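Local coordinates for protein CurF (Lyngbya majuscula, PDB 2Q35) that probably catalyses, as the ECH2 decarboxylase domain of a crotonase-family lyase, a decarboxylation step in polyketide chain beta-branching, at residues Val4-Leu9 with Val14-Lys19; Ser23-Gly26 with Ser30-Glu33; His37-Val42 with Leu87-Pro92; Ile52-Gly57 with Asp180-Ala185; Asn58-Gly63 with Leu106-Tyr111. The protein carries 1 engineered substitution. All blocks are in the same frame, centred on the assembly; numbering follows the deposited sequence.

How the contacts relate
Taken together, the five contacts trace a crotonase-type domain from its first hairpin inward. Contact 1 closes first along the chain, followed by contact 2, whose helix 29-44 continues into contact 3; these two have centres about 17 Å apart. Contact 4 shares the six-stranded sheet with contact 1, their centres about 10 Å apart, because strands 13-18 and 50-54 are neighbours in it. Contact 5 lies closest to the centre of the chain and falls within the long excursion that contact 4 closes. Helix 29-44 and helix 178-192 both pack on that sheet, while residues 23-26 hydrogen-bond to the corner at 58-63, tying the loop after the hairpin to the corner near the chain's centre.

Contact 1. Residues Val4-Leu9 with Val14-Lys19; sequences VQLTEL and VQITMK
Leu6 CD1 fills the apolar centre of this antiparallel beta hairpin, 3.7 Å from Val14 CG2 and equally near Ile16 CG1. Beside it Val4 CG1 presses on Ile16 CG2 at 3.4 Å, tighter than usual for two methyl groups. Ile16 can reach both neighbours because its CG2 lies anti to the backbone N while CG1 (chi1 -67°) turns the other way. This apolar face packs under helix 29-44, where Cys38 and Val41 receive it. Between the strands, two hydrogen-bonded pairs carry the register: Gln5 with Thr17, and Thr7 with Gln15, whose N donates to Thr7 O at 2.8 Å. The opposite face is polar. There the extended Gln15 side chain runs alongside Thr7, meets Leu9 CD1 with its CB and OE1, and sends NE2 to Thr17 OG1 (2.9 Å), nearly in the plane of its own amide, while OE1 bonds to Gln186 on helix 178-192. Shortened to an alanine here, the side chain would probably leave Thr17 OG1 and Gln186 without their amide partner and take OE1 away from Leu9. At the outer edge one water bridges Thr7 OG1 and Thr17 OG1, and donates to Gln5 O at 2.8 Å.

Contact 2. Residues Ser23-Gly26 with Ser30-Glu33; sequences SRNG and SIVE
Gly26 O sits against the branched side chain of Ile31, joining the loop after the first hairpin to the first turn of helix 29-44. An ST motif shapes the loop: Ser23 OG accepts from Gly26 N at 3.0 Å, and the same N-H makes a second, weak bond to Ser23 O. The turn so fixed delivers the Gly26 carbonyl to the helix. Packing is close there, since the oxygen lies 3.3 Å from Ile31 CG1 and 3.5 Å from CG2, and so meets the root of the side chain on both branches. With CG1 anti to the carbonyl carbon (chi1 -77°) and CG2 anti to the backbone N, the two branches straddle that oxygen. Farther along the side chain the fit is looser, and beyond it the loop carries Arg24 and the helix Glu33 out to the exposed surface. The side chain of Asn25 runs at about a right angle to that of Ile31. The amide of Asn25 is otherwise engaged: OD1 accepts from Asp20 N, and ND2 bonds to Met18 O and Phe60 O, which ties the loop to strand 13-18 and to the corner at 58-63. Against Ile31 only the oxygen of Asn25 comes near, OD1 standing 4.0 Å from Ile31 CD1.

Contact 3. Residues His37-Val42 with Leu87-Pro92; sequences HCFSVV and LDCEIP
A sulfur-aromatic contact between Cys89 and Phe39, backed by an aliphatic pair, seats the segment leading into strand 93-97 against helix 29-44. Cys89 SG comes to the edge of the Phe39 ring rather than over its face: it lies 5.1 Å from the ring centroid and 78° off the normal. Phe39 CE1 is the closest ring atom, 3.9 Å from Cys89 SG. Cys89 CB shares the work, standing 4.0 Å from Phe39 CD1, so that the whole thiol arm, and not merely its sulfur, borders one side of the ring. One turn on along the helix, Val42 CG1 meets Ile91 CD1 at 3.7 Å, the two side chains slanting across each other. Ile91 holds CG1 in the crowded position between its backbone N and carbonyl carbon (chi1 55°), which directs the CD1 methyl toward the helix, while Val42 offers the branch anti to its own N. All four residues are buried, and the join is apolar throughout. Around it, Phe39 and Val42 also rest on Ile16 of strand 13-18 and on Val51 of strand 50-54. Ile91 itself touches Val51 as well as Val201, which places 87-92 between helices 29-44 and 197-230, against strand 50-54 in the interior of the sheet.

Contact 4. Residues Ile52-Gly57 with Asp180-Ala185; sequences ILTGYG and DVLNYA
Thr54 OG1 is hydrogen-bonded to Ala96 O and, more weakly, to Gln98 OE1, and this fixes the rotation of a side chain whose methyl group faces helix 178-192. That methyl, Thr54 CG2, lies 4.2 Å from Leu182 CD1. Two residues back on the strand, Ile52 makes the fuller contact. Its CG2 branch, anti to the backbone N, lodges against Leu182 CD1 at 3.8 Å and against Ala185 CB at 4.0 Å. The other branch runs past the helix backbone, bringing CD1 to 3.7 Å from Ala185 O. Leu182 leaves the helix extended from its backbone N (chi1 -178°), and the second torsion then turns CD1 back to the strand, so that one methyl bridges Ile52 and Thr54. The small Ala185 lets the helix come near the sheet, and its CB also meets Ile94 and Ala96 of strand 93-97. A serine in place of Ile52 would probably open a gap beneath Ala185 and leave Leu182 CD1 without the methyl that backs it. Polar groups of the strand backbone are meanwhile spent on strands 13-18 and 93-97. The axes of strand 52-54 and helix 180-185 pass 9.8 Å apart and run nearly antiparallel, at 167°. This is the layering of a helix over parallel strands that marks the alpha/beta core of the crotonase fold.

Contact 5. Residues Asn58-Gly63 with Leu106-Tyr111; sequences NYFSSG and LLLGLY
Phe60, Leu108 and Ser61 bury the most surface here, where the corner of the chain after strand 50-54 meets helix 104-110 near the middle of the crotonase fold. At Phe60 the backbone turns, so that what precedes and what follows belong to different sheets or faces, and the aromatic ring is aimed at the helix. Its CG stands anti to the backbone N (chi1 174°), which carries Phe60 CE2 to 3.7 Å from Gly109 N, with that nitrogen at the edge of the ring and near its plane. Phe60 CZ follows, 4.0 Å from Gly109 CA. The absence of a side chain matters at this point, since a beta carbon on Gly109 would come within 3.3 Å of Phe60 CE2. Leu108 extends alongside, its CD2 lying 4.3 Å from Phe60 CE2. This methyl meets both residues of the corner, as Ser61 also turns toward it. The hydroxyl of Ser61 is bonded to Asn25 O and accepts a weak bond from Gly63 N, so it is held rather than free to spin. In crotonases the chain just beyond this corner and the start of this helix commonly supply the oxyanion-hole N-H groups, and the contact is consistent with keeping those parts together. Ser61 OG rests 4.1 Å from Leu108 CD2.

Contact 1. Residues Val4-Leu9 with Val14-Lys19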
# COMPACT_ATOMS: atom_id res chain seq x y z
N VAL A 4 -34.28 -8.21 4.11
CA VAL A 4 -33.40 -7.30 3.35
C VAL A 4 -34.30 -6.41 2.52
O VAL A 4 -35.16 -6.92 1.79
CB VAL A 4 -32.36 -8.03 2.44
CG1 VAL A 4 -31.38 -7.02 1.83
CG2 VAL A 4 -31.59 -9.09 3.23
N GLN A 5 -34.15 -5.09 2.69
CA GLN A 5 -35.03 -4.10 2.08
C GLN A 5 -34.26 -3.05 1.31
O GLN A 5 -33.22 -2.55 1.76
CB GLN A 5 -35.88 -3.40 3.16
CG GLN A 5 -36.85 -4.35 3.89
CD GLN A 5 -38.12 -4.60 3.10
OE1 GLN A 5 -38.56 -3.73 2.33
NE2 GLN A 5 -38.71 -5.77 3.28
N LEU A 6 -34.81 -2.69 0.16
CA LEU A 6 -34.22 -1.67 -0.71
C LEU A 6 -35.05 -0.40 -0.62
O LEU A 6 -36.29 -0.44 -0.76
CB LEU A 6 -34.18 -2.19 -2.16
CG LEU A 6 -33.81 -1.22 -3.26
CD1 LEU A 6 -32.37 -0.90 -3.21
CD2 LEU A 6 -34.12 -1.87 -4.60
N THR A 7 -34.38 0.72 -0.33
CA THR A 7 -35.03 2.02 -0.34
C THR A 7 -34.27 3.02 -1.22
O THR A 7 -33.05 2.90 -1.42
CB THR A 7 -35.16 2.61 1.08
OG1 THR A 7 -33.86 2.59 1.72
CG2 THR A 7 -36.19 1.80 1.91
N GLU A 8 -35.01 4.01 -1.74
CA GLU A 8 -34.45 5.06 -2.60
C GLU A 8 -34.11 6.29 -1.80
O GLU A 8 -34.94 6.79 -1.02
CB GLU A 8 -35.45 5.43 -3.70
CG GLU A 8 -35.57 4.34 -4.78
CD GLU A 8 -36.66 4.62 -5.79
OE1 GLU A 8 -37.41 5.61 -5.60
OE2 GLU A 8 -36.76 3.85 -6.78
N LEU A 9 -32.89 6.78 -2.00
CA LEU A 9 -32.41 7.97 -1.29
C LEU A 9 -32.38 9.23 -2.15
O LEU A 9 -32.14 10.34 -1.61
CB LEU A 9 -31.02 7.72 -0.71
CG LEU A 9 -30.92 6.50 0.21
CD1 LEU A 9 -29.52 6.42 0.78
CD2 LEU A 9 -32.00 6.51 1.28
N VAL A 14 -29.25 4.38 -3.72
CA VAL A 14 -30.20 3.47 -3.04
C VAL A 14 -29.55 2.80 -1.84
O VAL A 14 -28.33 2.73 -1.76
CB VAL A 14 -30.84 2.43 -4.00
CG1 VAL A 14 -31.48 3.14 -5.16
CG2 VAL A 14 -29.81 1.43 -4.44
N GLN A 15 -30.37 2.35 -0.91
CA GLN A 15 -29.86 1.70 0.27
C GLN A 15 -30.43 0.30 0.38
O GLN A 15 -31.64 0.10 0.28
CB GLN A 15 -30.22 2.55 1.52
CG GLN A 15 -29.66 2.00 2.84
CD GLN A 15 -30.03 2.89 4.03
OE1 GLN A 15 -29.92 4.11 3.92
NE2 GLN A 15 -30.51 2.29 5.12
N ILE A 16 -29.54 -0.68 0.60
CA ILE A 16 -29.95 -2.07 0.88
C ILE A 16 -29.61 -2.34 2.33
O ILE A 16 -28.45 -2.26 2.72
CB ILE A 16 -29.23 -3.07 -0.03
CG1 ILE A 16 -29.68 -2.86 -1.50
CG2 ILE A 16 -29.49 -4.51 0.43
CD1 ILE A 16 -28.94 -3.77 -2.57
N THR A 17 -30.64 -2.63 3.12
CA THR A 17 -30.51 -2.71 4.56
C THR A 17 -30.79 -4.12 4.99
O THR A 17 -31.88 -4.63 4.74
CB THR A 17 -31.53 -1.77 5.26
OG1 THR A 17 -31.33 -0.44 4.76
CG2 THR A 17 -31.35 -1.76 6.77
N MET A 18 -29.81 -4.72 5.65
CA MET A 18 -29.94 -6.08 6.21
C MET A 18 -30.46 -6.01 7.63
O MET A 18 -29.87 -5.34 8.48
CB MET A 18 -28.58 -6.82 6.22
CG MET A 18 -28.00 -7.08 4.84
SD MET A 18 -26.32 -7.72 4.88
CE MET A 18 -25.39 -6.33 5.53
N LYS A 19 -31.56 -6.72 7.89
CA LYS A 19 -32.15 -6.73 9.22
C LYS A 19 -32.74 -8.10 9.53
O LYS A 19 -33.95 -8.28 9.63
CB LYS A 19 -33.18 -5.59 9.37
CG LYS A 19 -33.72 -5.40 10.80
CD LYS A 19 -34.73 -4.28 10.86
CE LYS A 19 -35.21 -4.08 12.29
NZ LYS A 19 -36.16 -2.94 12.40
O HOH W 1 -33.34 0.06 2.85

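Contact 2. Residues Ser23-Gly26 with Ser30-Glu33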
# COMPACT_ATOMS: atom_id res chain seq x y z
N SER A 23 -30.67 -13.71 13.43
CA SER A 23 -29.33 -14.24 13.22
C SER A 23 -28.25 -13.17 13.40
O SER A 23 -27.06 -13.44 13.17
CB SER A 23 -29.20 -14.82 11.81
OG SER A 23 -29.13 -13.77 10.85
N ARG A 24 -28.68 -11.97 13.79
CA ARG A 24 -27.80 -10.80 13.89
C ARG A 24 -27.08 -10.58 12.57
O ARG A 24 -25.84 -10.49 12.52
CB ARG A 24 -26.78 -11.00 15.01
CG ARG A 24 -27.40 -11.03 16.40
CD ARG A 24 -26.62 -11.92 17.35
NE ARG A 24 -26.49 -13.31 16.88
CZ ARG A 24 -27.49 -14.17 16.64
NH1 ARG A 24 -28.76 -13.82 16.79
NH2 ARG A 24 -27.21 -15.40 16.23
N ASN A 25 -27.85 -10.56 11.48
CA ASN A 25 -27.31 -10.42 10.14
C ASN A 25 -26.23 -11.44 9.79
O ASN A 25 -25.21 -11.11 9.16
CB ASN A 25 -26.82 -8.99 9.89
CG ASN A 25 -27.97 -8.00 9.72
OD1 ASN A 25 -29.14 -8.37 9.74
ND2 ASN A 25 -27.63 -6.72 9.55
N GLY A 26 -26.46 -12.68 10.21
CA GLY A 26 -25.64 -13.80 9.79
C GLY A 26 -25.95 -14.13 8.34
O GLY A 26 -26.86 -13.56 7.74
N SER A 30 -32.38 -16.52 4.69
CA SER A 30 -33.16 -15.34 4.33
C SER A 30 -32.30 -14.12 3.99
O SER A 30 -32.67 -13.31 3.13
CB SER A 30 -34.18 -15.00 5.42
OG SER A 30 -33.55 -14.61 6.63
N ILE A 31 -31.14 -13.99 4.64
CA ILE A 31 -30.22 -12.90 4.28
C ILE A 31 -29.65 -13.12 2.88
O ILE A 31 -29.58 -12.19 2.06
CB ILE A 31 -29.07 -12.73 5.32
CG1 ILE A 31 -29.57 -12.00 6.57
CG2 ILE A 31 -27.84 -12.04 4.69
CD1 ILE A 31 -29.79 -10.49 6.42
N VAL A 32 -29.24 -14.35 2.59
CA VAL A 32 -28.65 -14.66 1.29
C VAL A 32 -29.68 -14.40 0.19
O VAL A 32 -29.40 -13.70 -0.79
CB VAL A 32 -28.12 -16.13 1.27
CG1 VAL A 32 -27.72 -16.55 -0.13
CG2 VAL A 32 -26.95 -16.26 2.25
N GLU A 33 -30.90 -14.90 0.40
CA GLU A 33 -31.95 -14.75 -0.61
C GLU A 33 -32.38 -13.29 -0.74
O GLU A 33 -32.64 -12.81 -1.84
CB GLU A 33 -33.15 -15.64 -0.28
CG GLU A 33 -34.35 -15.44 -1.22
CD GLU A 33 -34.11 -15.84 -2.70
OE1 GLU A 33 -33.06 -16.45 -3.04
OE2 GLU A 33 -35.00 -15.55 -3.52

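Contact 3. Residues His37-Val42 with Leu87-Pro92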
# COMPACT_ATOMS: atom_id res chain seq x y z
N HIS A 37 -32.18 -10.99 -4.08
CA HIS A 37 -33.33 -10.27 -4.58
C HIS A 37 -33.08 -8.78 -4.71
O HIS A 37 -33.35 -8.17 -5.74
CB HIS A 37 -34.56 -10.50 -3.70
CG HIS A 37 -35.75 -9.72 -4.14
ND1 HIS A 37 -36.44 -10.00 -5.31
CD2 HIS A 37 -36.33 -8.62 -3.62
CE1 HIS A 37 -37.42 -9.13 -5.46
NE2 HIS A 37 -37.37 -8.28 -4.45
N CYS A 38 -32.57 -8.16 -3.66
CA CYS A 38 -32.40 -6.71 -3.74
C CYS A 38 -31.37 -6.30 -4.79
O CYS A 38 -31.58 -5.31 -5.49
CB CYS A 38 -32.05 -6.12 -2.40
SG CYS A 38 -33.46 -6.15 -1.24
N PHE A 39 -30.30 -7.08 -4.94
CA PHE A 39 -29.31 -6.78 -6.00
C PHE A 39 -29.87 -7.02 -7.41
O PHE A 39 -29.49 -6.31 -8.34
CB PHE A 39 -27.98 -7.48 -5.76
CG PHE A 39 -27.08 -6.73 -4.80
CD1 PHE A 39 -26.37 -5.61 -5.24
CD2 PHE A 39 -26.93 -7.14 -3.49
CE1 PHE A 39 -25.51 -4.88 -4.36
CE2 PHE A 39 -26.09 -6.42 -2.59
CZ PHE A 39 -25.38 -5.30 -3.03
N SER A 40 -30.80 -7.97 -7.55
CA SER A 40 -31.56 -8.16 -8.80
C SER A 40 -32.39 -6.92 -9.12
O SER A 40 -32.38 -6.40 -10.22
CB SER A 40 -32.50 -9.37 -8.71
OG SER A 40 -33.26 -9.51 -9.91
N VAL A 41 -33.12 -6.43 -8.12
CA VAL A 41 -33.89 -5.20 -8.31
C VAL A 41 -32.99 -4.04 -8.75
O VAL A 41 -33.34 -3.30 -9.68
CB VAL A 41 -34.69 -4.88 -7.02
CG1 VAL A 41 -35.35 -3.50 -7.12
CG2 VAL A 41 -35.75 -5.94 -6.83
N VAL A 42 -31.84 -3.89 -8.10
CA VAL A 42 -30.88 -2.86 -8.49
C VAL A 42 -30.46 -3.04 -9.95
O VAL A 42 -30.48 -2.08 -10.72
CB VAL A 42 -29.66 -2.90 -7.56
CG1 VAL A 42 -28.52 -2.03 -8.12
CG2 VAL A 42 -30.09 -2.38 -6.18
N LEU A 87 -19.78 -8.82 -6.15
CA LEU A 87 -18.86 -8.48 -7.24
C LEU A 87 -19.53 -8.37 -8.60
O LEU A 87 -19.02 -7.69 -9.51
CB LEU A 87 -17.71 -9.48 -7.30
CG LEU A 87 -16.80 -9.49 -6.08
CD1 LEU A 87 -15.79 -10.64 -6.22
CD2 LEU A 87 -16.10 -8.13 -5.84
N ASP A 88 -20.68 -9.02 -8.75
CA ASP A 88 -21.46 -8.92 -9.99
C ASP A 88 -22.19 -7.58 -10.15
O ASP A 88 -22.56 -7.23 -11.27
CB ASP A 88 -22.44 -10.08 -10.12
CG ASP A 88 -21.77 -11.36 -10.64
OD1 ASP A 88 -20.55 -11.34 -10.97
OD2 ASP A 88 -22.47 -12.38 -10.74
N CYS A 89 -22.38 -6.84 -9.07
CA CYS A 89 -23.10 -5.56 -9.16
C CYS A 89 -22.23 -4.57 -9.95
O CYS A 89 -21.06 -4.38 -9.63
CB CYS A 89 -23.32 -5.03 -7.75
SG CYS A 89 -24.18 -3.41 -7.75
N GLU A 90 -22.81 -3.94 -10.98
CA GLU A 90 -22.01 -3.14 -11.91
C GLU A 90 -21.87 -1.68 -11.53
O GLU A 90 -21.08 -0.96 -12.15
CB GLU A 90 -22.53 -3.28 -13.34
CG GLU A 90 -23.82 -2.52 -13.58
CD GLU A 90 -24.39 -2.68 -14.99
OE1 GLU A 90 -23.70 -3.24 -15.88
OE2 GLU A 90 -25.54 -2.22 -15.20
N ILE A 91 -22.64 -1.26 -10.53
CA ILE A 91 -22.54 0.12 -10.02
C ILE A 91 -21.80 0.15 -8.68
O ILE A 91 -21.75 -0.84 -7.97
CB ILE A 91 -23.92 0.82 -9.92
CG1 ILE A 91 -24.91 -0.01 -9.08
CG2 ILE A 91 -24.47 1.11 -11.35
CD1 ILE A 91 -26.15 0.78 -8.66
N PRO A 92 -21.19 1.30 -8.35
CA PRO A 92 -20.43 1.37 -7.09
C PRO A 92 -21.26 1.07 -5.84
O PRO A 92 -22.45 1.45 -5.75
CB PRO A 92 -19.96 2.83 -7.01
CG PRO A 92 -20.32 3.48 -8.27
CD PRO A 92 -21.11 2.54 -9.14

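Contact 4. Residues Ile52-Gly57 with Asp180-Ala185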
# COMPACT_ATOMS: atom_id res chain seq x y z
N ILE A 52 -25.81 1.77 -1.25
CA ILE A 52 -25.28 1.77 0.10
C ILE A 52 -25.77 0.51 0.79
O ILE A 52 -26.99 0.32 0.96
CB ILE A 52 -25.76 3.04 0.86
CG1 ILE A 52 -25.21 4.28 0.12
CG2 ILE A 52 -25.24 3.04 2.33
CD1 ILE A 52 -25.62 5.58 0.71
N LEU A 53 -24.83 -0.35 1.17
CA LEU A 53 -25.18 -1.59 1.88
C LEU A 53 -24.95 -1.40 3.38
O LEU A 53 -23.87 -1.02 3.80
CB LEU A 53 -24.30 -2.73 1.37
CG LEU A 53 -24.48 -4.12 2.00
CD1 LEU A 53 -25.90 -4.68 1.85
CD2 LEU A 53 -23.44 -5.12 1.43
N THR A 54 -25.95 -1.71 4.18
CA THR A 54 -25.83 -1.45 5.62
C THR A 54 -26.59 -2.52 6.42
O THR A 54 -27.36 -3.32 5.85
CB THR A 54 -26.25 -0.01 5.96
OG1 THR A 54 -25.71 0.38 7.23
CG2 THR A 54 -27.78 0.16 5.97
N GLY A 55 -26.37 -2.51 7.73
CA GLY A 55 -27.06 -3.40 8.67
C GLY A 55 -28.16 -2.73 9.47
O GLY A 55 -28.80 -1.76 9.02
N TYR A 56 -28.37 -3.24 10.68
CA TYR A 56 -29.36 -2.70 11.61
C TYR A 56 -28.73 -2.73 12.99
O TYR A 56 -27.95 -3.65 13.33
CB TYR A 56 -30.59 -3.60 11.62
CG TYR A 56 -30.41 -4.83 12.49
CD1 TYR A 56 -29.80 -5.98 11.98
CD2 TYR A 56 -30.82 -4.84 13.82
CE1 TYR A 56 -29.60 -7.11 12.78
CE2 TYR A 56 -30.63 -5.96 14.63
CZ TYR A 56 -30.02 -7.10 14.10
OH TYR A 56 -29.84 -8.21 14.89
N GLY A 57 -29.09 -1.75 13.81
CA GLY A 57 -28.66 -1.77 15.21
C GLY A 57 -27.16 -1.94 15.32
O GLY A 57 -26.40 -1.20 14.68
N ASP A 180 -23.07 8.21 12.98
CA ASP A 180 -22.69 8.98 11.80
C ASP A 180 -22.31 8.13 10.60
O ASP A 180 -22.12 8.68 9.49
CB ASP A 180 -21.48 9.86 12.10
CG ASP A 180 -21.79 10.95 13.15
OD1 ASP A 180 -22.96 11.34 13.28
OD2 ASP A 180 -20.85 11.38 13.85
N VAL A 181 -22.15 6.83 10.81
CA VAL A 181 -21.70 5.94 9.72
C VAL A 181 -22.57 5.98 8.46
O VAL A 181 -22.07 6.21 7.35
CB VAL A 181 -21.51 4.50 10.23
CG1 VAL A 181 -21.29 3.51 9.02
CG2 VAL A 181 -20.35 4.41 11.23
N LEU A 182 -23.87 5.73 8.62
CA LEU A 182 -24.77 5.74 7.46
C LEU A 182 -24.82 7.12 6.78
O LEU A 182 -24.71 7.22 5.56
CB LEU A 182 -26.14 5.24 7.87
CG LEU A 182 -27.15 5.17 6.74
CD1 LEU A 182 -26.65 4.21 5.63
CD2 LEU A 182 -28.48 4.69 7.27
N ASN A 183 -24.94 8.20 7.58
CA ASN A 183 -24.91 9.56 7.02
C ASN A 183 -23.65 9.83 6.19
O ASN A 183 -23.74 10.44 5.13
CB ASN A 183 -25.01 10.62 8.13
CG ASN A 183 -26.36 10.62 8.87
OD1 ASN A 183 -26.45 11.07 10.05
ND2 ASN A 183 -27.39 10.16 8.20
N TYR A 184 -22.50 9.38 6.67
CA TYR A 184 -21.23 9.60 5.98
C TYR A 184 -21.31 8.89 4.62
O TYR A 184 -20.97 9.49 3.60
CB TYR A 184 -20.05 9.08 6.80
CG TYR A 184 -18.71 9.31 6.14
CD1 TYR A 184 -18.30 8.52 5.07
CD2 TYR A 184 -17.86 10.35 6.55
CE1 TYR A 184 -17.09 8.72 4.44
CE2 TYR A 184 -16.62 10.56 5.91
CZ TYR A 184 -16.26 9.72 4.85
OH TYR A 184 -15.06 9.84 4.17
N ALA A 185 -21.79 7.64 4.64
CA ALA A 185 -21.91 6.84 3.41
C ALA A 185 -22.87 7.51 2.42
O ALA A 185 -22.60 7.57 1.21
CB ALA A 185 -22.37 5.42 3.72

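Contact 5. Residues Asn58-Gly63 with Leu106-Tyr111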
# COMPACT_ATOMS: atom_id res chain seq x y z
N ASN A 58 -26.75 -2.92 16.11
CA ASN A 58 -25.34 -3.13 16.47
C ASN A 58 -24.56 -3.99 15.48
O ASN A 58 -23.38 -4.24 15.73
CB ASN A 58 -25.25 -3.78 17.84
CG ASN A 58 -25.59 -2.82 18.97
OD1 ASN A 58 -25.37 -1.61 18.85
ND2 ASN A 58 -26.11 -3.35 20.06
N TYR A 59 -25.22 -4.45 14.41
CA TYR A 59 -24.64 -5.45 13.51
C TYR A 59 -24.66 -5.03 12.06
O TYR A 59 -25.71 -4.65 11.51
CB TYR A 59 -25.39 -6.78 13.63
CG TYR A 59 -25.32 -7.36 15.00
CD1 TYR A 59 -24.21 -8.09 15.39
CD2 TYR A 59 -26.35 -7.15 15.91
CE1 TYR A 59 -24.13 -8.62 16.69
CE2 TYR A 59 -26.29 -7.66 17.20
CZ TYR A 59 -25.17 -8.39 17.58
OH TYR A 59 -25.14 -8.91 18.85
N PHE A 60 -23.49 -5.11 11.43
CA PHE A 60 -23.43 -5.04 9.99
C PHE A 60 -23.67 -6.46 9.44
O PHE A 60 -24.69 -6.72 8.81
CB PHE A 60 -22.11 -4.44 9.47
CG PHE A 60 -21.98 -4.52 7.96
CD1 PHE A 60 -22.69 -3.64 7.17
CD2 PHE A 60 -21.18 -5.51 7.34
CE1 PHE A 60 -22.59 -3.67 5.74
CE2 PHE A 60 -21.09 -5.57 5.92
CZ PHE A 60 -21.81 -4.65 5.13
N SER A 61 -22.73 -7.38 9.71
CA SER A 61 -22.88 -8.78 9.30
C SER A 61 -22.06 -9.71 10.18
O SER A 61 -20.88 -9.47 10.43
CB SER A 61 -22.47 -8.94 7.83
OG SER A 61 -22.52 -10.33 7.48
N SER A 62 -22.70 -10.79 10.65
CA SER A 62 -22.06 -11.75 11.55
C SER A 62 -21.45 -12.94 10.79
O SER A 62 -20.84 -13.81 11.40
CB SER A 62 -23.06 -12.25 12.62
OG SER A 62 -23.48 -11.17 13.45
N GLY A 63 -21.57 -12.93 9.47
CA GLY A 63 -21.00 -14.04 8.69
C GLY A 63 -21.60 -15.39 9.04
O GLY A 63 -22.78 -15.48 9.41
N LEU A 106 -17.20 -9.42 7.65
CA LEU A 106 -16.24 -8.35 7.40
C LEU A 106 -15.88 -8.39 5.91
O LEU A 106 -15.80 -7.34 5.27
CB LEU A 106 -14.97 -8.50 8.27
CG LEU A 106 -13.83 -7.53 7.97
CD1 LEU A 106 -14.29 -6.09 8.17
CD2 LEU A 106 -12.56 -7.85 8.83
N LEU A 107 -15.66 -9.58 5.36
CA LEU A 107 -15.34 -9.67 3.93
C LEU A 107 -16.45 -9.13 3.05
O LEU A 107 -16.18 -8.46 2.06
CB LEU A 107 -14.97 -11.10 3.52
CG LEU A 107 -13.49 -11.44 3.75
CD1 LEU A 107 -12.61 -10.64 2.77
CD2 LEU A 107 -13.02 -11.22 5.20
N LEU A 108 -17.71 -9.40 3.43
CA LEU A 108 -18.86 -8.89 2.70
C LEU A 108 -18.76 -7.39 2.51
O LEU A 108 -18.97 -6.87 1.41
CB LEU A 108 -20.14 -9.19 3.47
CG LEU A 108 -21.42 -8.81 2.71
CD1 LEU A 108 -21.66 -9.76 1.53
CD2 LEU A 108 -22.63 -8.82 3.63
N GLY A 109 -18.44 -6.67 3.59
CA GLY A 109 -18.25 -5.24 3.41
C GLY A 109 -17.03 -4.89 2.59
O GLY A 109 -17.06 -3.94 1.80
N LEU A 110 -15.93 -5.61 2.79
CA LEU A 110 -14.69 -5.26 2.12
C LEU A 110 -14.70 -5.56 0.62
O LEU A 110 -13.81 -5.09 -0.11
CB LEU A 110 -13.47 -5.93 2.79
CG LEU A 110 -13.13 -5.42 4.19
CD1 LEU A 110 -11.99 -6.27 4.76
CD2 LEU A 110 -12.72 -3.97 4.15
N TYR A 111 -15.72 -6.31 0.17
CA TYR A 111 -15.88 -6.60 -1.28
C TYR A 111 -16.40 -5.32 -1.95
O TYR A 111 -16.29 -5.16 -3.17
CB TYR A 111 -16.88 -7.73 -1.55
CG TYR A 111 -16.44 -9.13 -1.14
CD1 TYR A 111 -15.11 -9.55 -1.25
CD2 TYR A 111 -17.39 -10.03 -0.65
CE1 TYR A 111 -14.73 -10.87 -0.85
CE2 TYR A 111 -17.04 -11.32 -0.27
CZ TYR A 111 -15.72 -11.74 -0.37
OH TYR A 111 -15.38 -13.02 0.03